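Local coordinates for prolyl-ACP dehydrogenase (Oscillatoria sp., PDB 4IRN), which oxidises prolyl groups carried on an acyl carrier protein during biosynthesis of the cyanotoxin anatoxin-a, using FAD as cofactor, at residues Ser61-Asn66 against Leu386-Arg391; Lys116-Ile121 against Leu390-Ala395. One frame throughout, in Å; residues are numbered along the deposited sequence.

Interaction 1: residues Ser61-Asn66 against Leu386-Arg391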
loop_
_atom_site.group_PDB
_atom_site.type_symbol
_atom_site.label_atom_id
_atom_site.label_comp_id
_atom_site.label_asym_id
_atom_site.label_seq_id
_atom_site.Cartn_x
_atom_site.Cartn_y
_atom_site.Cartn_z
ATOM N N SER A 61 -17.402 32.572 3.274
ATOM C CA SER A 61 -17.373 32.605 4.733
ATOM C C SER A 61 -15.934 32.734 5.209
ATOM O O SER A 61 -15.000 32.527 4.429
ATOM C CB SER A 61 -18.036 31.358 5.318
ATOM O OG SER A 61 -17.385 30.164 4.916
ATOM N N ASP A 62 -15.753 33.110 6.484
ATOM C CA ASP A 62 -14.443 33.229 7.121
ATOM C C ASP A 62 -14.156 31.850 7.673
ATOM O O ASP A 62 -14.310 31.612 8.881
ATOM C CB ASP A 62 -14.481 34.296 8.224
ATOM C CG ASP A 62 -13.133 34.668 8.836
ATOM O OD1 ASP A 62 -12.111 34.032 8.477
ATOM O OD2 ASP A 62 -13.103 35.575 9.703
ATOM N N LEU A 63 -13.827 30.911 6.757
ATOM C CA LEU A 63 -13.606 29.503 7.075
ATOM C C LEU A 63 -12.536 29.172 8.092
ATOM O O LEU A 63 -12.714 28.226 8.844
ATOM C CB LEU A 63 -13.469 28.620 5.839
ATOM C CG LEU A 63 -14.630 27.683 5.548
ATOM C CD1 LEU A 63 -14.252 26.742 4.448
ATOM C CD2 LEU A 63 -15.054 26.847 6.756
ATOM N N ILE A 64 -11.426 29.942 8.136
ATOM C CA ILE A 64 -10.375 29.715 9.126
ATOM C C ILE A 64 -10.967 29.976 10.529
ATOM O O ILE A 64 -10.778 29.154 11.428
ATOM C CB ILE A 64 -9.083 30.535 8.820
ATOM C CG1 ILE A 64 -8.427 30.079 7.480
ATOM C CG2 ILE A 64 -8.083 30.464 10.000
ATOM C CD1 ILE A 64 -7.462 31.044 6.847
ATOM N N LYS A 65 -11.760 31.064 10.668
ATOM C CA LYS A 65 -12.433 31.454 11.908
ATOM C C LYS A 65 -13.559 30.482 12.309
ATOM O O LYS A 65 -13.594 30.060 13.467
ATOM C CB LYS A 65 -12.965 32.890 11.802
ATOM C CG LYS A 65 -13.594 33.421 13.076
ATOM C CD LYS A 65 -14.457 34.625 12.809
ATOM C CE LYS A 65 -14.881 35.294 14.080
ATOM N NZ LYS A 65 -13.795 36.142 14.649
ATOM N N ASN A 66 -14.486 30.161 11.375
ATOM C CA ASN A 66 -15.618 29.244 11.617
ATOM C C ASN A 66 -15.151 27.845 12.052
ATOM O O ASN A 66 -15.753 27.238 12.945
ATOM C CB ASN A 66 -16.518 29.125 10.382
ATOM C CG ASN A 66 -17.487 30.270 10.167
ATOM O OD1 ASN A 66 -17.264 31.410 10.586
ATOM N ND2 ASN A 66 -18.577 29.987 9.462
ATOM N N LEU A 386 -5.302 23.626 3.430
ATOM C CA LEU A 386 -5.229 22.226 2.980
ATOM C C LEU A 386 -5.318 21.270 4.160
ATOM O O LEU A 386 -5.800 20.143 4.015
ATOM C CB LEU A 386 -3.947 21.964 2.167
ATOM C CG LEU A 386 -3.822 22.673 0.824
ATOM C CD1 LEU A 386 -2.433 22.574 0.311
ATOM C CD2 LEU A 386 -4.798 22.124 -0.199
ATOM N N GLU A 387 -4.831 21.736 5.338
ATOM C CA GLU A 387 -4.818 20.979 6.581
ATOM C C GLU A 387 -6.252 20.678 7.058
ATOM O O GLU A 387 -6.546 19.541 7.432
ATOM C CB GLU A 387 -3.949 21.685 7.652
ATOM C CG GLU A 387 -4.449 23.032 8.169
ATOM C CD GLU A 387 -5.118 22.996 9.533
ATOM O OE1 GLU A 387 -4.952 21.982 10.249
ATOM O OE2 GLU A 387 -5.806 23.978 9.891
ATOM N N ARG A 388 -7.160 21.685 6.981
ATOM C CA ARG A 388 -8.570 21.567 7.353
ATOM C C ARG A 388 -9.246 20.504 6.466
ATOM O O ARG A 388 -10.009 19.679 6.980
ATOM C CB ARG A 388 -9.277 22.917 7.214
ATOM C CG ARG A 388 -10.777 22.873 7.513
ATOM C CD ARG A 388 -11.459 24.228 7.427
ATOM N NE ARG A 388 -11.441 24.794 6.073
ATOM C CZ ARG A 388 -10.768 25.886 5.727
ATOM N NH1 ARG A 388 -10.056 26.548 6.630
ATOM N NH2 ARG A 388 -10.812 26.332 4.481
ATOM N N GLU A 389 -8.938 20.513 5.144
ATOM C CA GLU A 389 -9.461 19.560 4.170
ATOM C C GLU A 389 -9.232 18.122 4.639
ATOM O O GLU A 389 -10.183 17.334 4.620
ATOM C CB GLU A 389 -8.846 19.788 2.770
ATOM C CG GLU A 389 -9.149 21.145 2.140
ATOM C CD GLU A 389 -10.600 21.461 1.810
ATOM O OE1 GLU A 389 -11.413 20.516 1.686
ATOM O OE2 GLU A 389 -10.928 22.663 1.676
ATOM N N LEU A 390 -7.988 17.800 5.120
ATOM C CA LEU A 390 -7.635 16.468 5.639
ATOM C C LEU A 390 -8.410 16.141 6.916
ATOM O O LEU A 390 -8.952 15.035 7.025
ATOM C CB LEU A 390 -6.115 16.316 5.859
ATOM C CG LEU A 390 -5.628 14.982 6.469
ATOM C CD1 LEU A 390 -5.965 13.773 5.578
ATOM C CD2 LEU A 390 -4.140 15.027 6.761
ATOM N N ARG A 391 -8.473 17.107 7.871
ATOM C CA ARG A 391 -9.197 16.975 9.141
ATOM C C ARG A 391 -10.673 16.634 8.898
ATOM O O ARG A 391 -11.217 15.774 9.590
ATOM C CB ARG A 391 -9.077 18.252 9.990
ATOM C CG ARG A 391 -7.693 18.469 10.612
ATOM C CD ARG A 391 -7.706 19.511 11.724
ATOM N NE ARG A 391 -7.690 20.881 11.207
ATOM C CZ ARG A 391 -8.756 21.675 11.137
ATOM N NH1 ARG A 391 -9.941 21.250 11.559
ATOM N NH2 ARG A 391 -8.646 22.901 10.647
#

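Interaction 2: residues Lys116-Ile121 against Leu390-Ala395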
loop_
_atom_site.group_PDB
_atom_site.type_symbol
_atom_site.label_atom_id
_atom_site.label_comp_id
_atom_site.label_asym_id
_atom_site.label_seq_id
_atom_site.Cartn_x
_atom_site.Cartn_y
_atom_site.Cartn_z
ATOM N N LYS A 116 -16.315 25.443 -0.005
ATOM C CA LYS A 116 -15.170 24.977 0.782
ATOM C C LYS A 116 -15.568 24.468 2.175
ATOM O O LYS A 116 -14.793 23.759 2.817
ATOM C CB LYS A 116 -14.089 26.072 0.872
ATOM C CG LYS A 116 -13.313 26.318 -0.422
ATOM C CD LYS A 116 -12.250 27.382 -0.217
ATOM C CE LYS A 116 -11.310 27.495 -1.386
ATOM N NZ LYS A 116 -10.348 28.604 -1.215
ATOM N N ASP A 117 -16.768 24.844 2.646
ATOM C CA ASP A 117 -17.293 24.473 3.959
ATOM C C ASP A 117 -17.808 23.034 3.919
ATOM O O ASP A 117 -18.986 22.787 3.627
ATOM C CB ASP A 117 -18.385 25.470 4.412
ATOM C CG ASP A 117 -18.729 25.438 5.891
ATOM O OD1 ASP A 117 -18.709 24.342 6.483
ATOM O OD2 ASP A 117 -19.100 26.505 6.439
ATOM N N ASN A 118 -16.908 22.086 4.216
ATOM C CA ASN A 118 -17.206 20.659 4.214
ATOM C C ASN A 118 -18.199 20.255 5.308
ATOM O O ASN A 118 -18.986 19.330 5.101
ATOM C CB ASN A 118 -15.915 19.825 4.271
ATOM C CG ASN A 118 -14.982 20.088 3.115
ATOM O OD1 ASN A 118 -15.332 19.900 1.951
ATOM N ND2 ASN A 118 -13.783 20.560 3.406
ATOM N N GLY A 119 -18.165 20.956 6.440
ATOM C CA GLY A 119 -19.075 20.719 7.558
ATOM C C GLY A 119 -20.522 21.015 7.208
ATOM O O GLY A 119 -21.417 20.247 7.586
ATOM N N LEU A 120 -20.755 22.126 6.448
ATOM C CA LEU A 120 -22.088 22.537 5.993
ATOM C C LEU A 120 -22.614 21.492 5.023
ATOM O O LEU A 120 -23.753 21.041 5.172
ATOM C CB LEU A 120 -22.054 23.934 5.332
ATOM C CG LEU A 120 -23.363 24.453 4.696
ATOM C CD1 LEU A 120 -24.294 25.095 5.727
ATOM C CD2 LEU A 120 -23.065 25.427 3.593
ATOM N N ILE A 121 -21.758 21.080 4.063
ATOM C CA ILE A 121 -22.050 20.056 3.063
ATOM C C ILE A 121 -22.496 18.744 3.755
ATOM O O ILE A 121 -23.514 18.165 3.363
ATOM C CB ILE A 121 -20.842 19.861 2.104
ATOM C CG1 ILE A 121 -20.600 21.125 1.231
ATOM C CG2 ILE A 121 -21.039 18.626 1.239
ATOM C CD1 ILE A 121 -19.180 21.251 0.609
ATOM N N LEU A 390 -7.988 17.800 5.120
ATOM C CA LEU A 390 -7.635 16.468 5.639
ATOM C C LEU A 390 -8.410 16.141 6.916
ATOM O O LEU A 390 -8.952 15.035 7.025
ATOM C CB LEU A 390 -6.115 16.316 5.859
ATOM C CG LEU A 390 -5.628 14.982 6.469
ATOM C CD1 LEU A 390 -5.965 13.773 5.578
ATOM C CD2 LEU A 390 -4.140 15.027 6.761
ATOM N N ARG A 391 -8.473 17.107 7.871
ATOM C CA ARG A 391 -9.197 16.975 9.141
ATOM C C ARG A 391 -10.673 16.634 8.898
ATOM O O ARG A 391 -11.217 15.774 9.590
ATOM C CB ARG A 391 -9.077 18.252 9.990
ATOM C CG ARG A 391 -7.693 18.469 10.612
ATOM C CD ARG A 391 -7.706 19.511 11.724
ATOM N NE ARG A 391 -7.690 20.881 11.207
ATOM C CZ ARG A 391 -8.756 21.675 11.137
ATOM N NH1 ARG A 391 -9.941 21.250 11.559
ATOM N NH2 ARG A 391 -8.646 22.901 10.647
ATOM N N ASP A 392 -11.294 17.274 7.887
ATOM C CA ASP A 392 -12.688 17.048 7.499
ATOM C C ASP A 392 -12.872 15.689 6.833
ATOM O O ASP A 392 -13.857 15.007 7.109
ATOM C CB ASP A 392 -13.205 18.173 6.572
ATOM C CG ASP A 392 -13.181 19.589 7.135
ATOM O OD1 ASP A 392 -13.059 19.741 8.375
ATOM O OD2 ASP A 392 -13.280 20.547 6.335
ATOM N N ALA A 393 -11.919 15.297 5.969
ATOM C CA ALA A 393 -11.921 14.031 5.231
ATOM C C ALA A 393 -11.966 12.788 6.128
ATOM O O ALA A 393 -12.604 11.806 5.746
ATOM C CB ALA A 393 -10.717 13.960 4.302
ATOM N N ILE A 394 -11.291 12.818 7.298
ATOM C CA ILE A 394 -11.245 11.685 8.230
ATOM C C ILE A 394 -12.635 11.262 8.708
ATOM O O ILE A 394 -12.915 10.066 8.757
ATOM C CB ILE A 394 -10.245 11.922 9.395
ATOM C CG1 ILE A 394 -8.808 12.035 8.841
ATOM C CG2 ILE A 394 -10.330 10.810 10.459
ATOM C CD1 ILE A 394 -7.856 12.711 9.722
ATOM N N ALA A 395 -13.509 12.241 9.014
ATOM C CA ALA A 395 -14.883 12.022 9.476
ATOM C C ALA A 395 -15.633 10.981 8.637
ATOM O O ALA A 395 -16.325 10.133 9.203
ATOM C CB ALA A 395 -15.648 13.333 9.479
#

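Interaction 1: residues Ser61-Asn66 against Leu386-Arg391
R388 reaches from helix 386-395 to L63 and I64, at the start of helix 63-69. Followed from CB, the arginine first runs extended, with CG anti to the backbone N (chi1 177°). It then bends about the CG-CD bond (chi3 65°), which swings the guanidinium across the L63 side chain. CB, CG and CD only bridge the gap, and contact begins at NE, 3.8 Å from L63 CD1. CZ is 3.8 Å from L63 CB, an atom lying over one guanidinium face, 3.7 Å above its plane and offset toward the rim. NH2 comes to 3.5 Å from L63 CD1. NH1 lies by the first helical residues, 3.8 Å from L63 O and 4.0 Å from I64 CG1, without forming a hydrogen bond. R391 grips E387 side-on, with NE 3.1 Å from OE1 and NH2 bonded to OE2; NH2 also pairs with D67 OD2. R388 CA lies over one face of the R391 guanidinium. No hydrogen bond or salt bridge crosses between the segments, and the ion pair of R388 NH2 with E385 is long and weak. The 141 Å² buried between them is mostly guanidinium laid against L63 carbon and adjoining backbone, without a directional bond.

Interaction 2: residues Lys116-Ile121 against Leu390-Ala395
N118 and D392 hold matching first torsions: in each, CG stands anti to the residue's own carbonyl carbon, with chi1 near -60°, and each CB points toward the other segment. The two side chains meet at about a right angle where the backbones are nearest, with the CA atoms of N118 and D392 6.7 Å apart. This brings N118 ND2 to 3.0 Å from D392 OD2 in a nearly straight hydrogen bond (N-H...O 165°). The acceptor lies close to the amide plane of N118, and the donor uses the anti lone pair of OD2, the one away from OD1. Because the amide and carboxylate planes stand 71° apart, the groups do not lie flat on each other; the bond is backed by carbon contact, N118 CB being 3.9 Å from D392 CB.

Both partners are held a second time. N118 ND2 also donates to E389 OE1, so this one amide nitrogen links two acidic side chains one turn apart on helix 386-395, while D392 OD1 accepts from the backbone N of M241. D117, at the N-cap of helix 118-138, accepts from L120 N through OD1 at 3.0 Å, a capping bond that fixes the helix start carrying N118. The same OD1 is bonded to T243 OG1, so D117 and D392 both reach the chain around M241-T243. The side chain of D392 is about 10 Å from the bound FAD, near the flavin site without forming it.

Among its neighbours, helix 285-304 flanks the junction, where T290 touches N118, and L63 of helix 63-69 touches K116 and D117. Helix 350-375 packs on the side of helix 386-395 turned away from N118, where W364 and V365 touch A393. The M241-T243 loop joins strands 230-232 and 249-257.

How the interactions relate
From the N terminus the chain first passes 61-66 and then 116-121; both are met by helix 386-395 near the C terminus. Interaction 1 closes a loop with 319 residues between its segments, interaction 2 one with 268. Taken by their touching residues, the loops cross rather than nest: interaction 2 opens inside interaction 1 but closes beyond it, at D392 after R388. The contact centres are 8 Å apart. They also touch directly: the second acceptor of N118, E389, lies in 386-391, and L63 CD1 packs 3.4 Å from K116 O. Together they fasten two helix starts of the N-terminal family region to one helix of the C-terminal region.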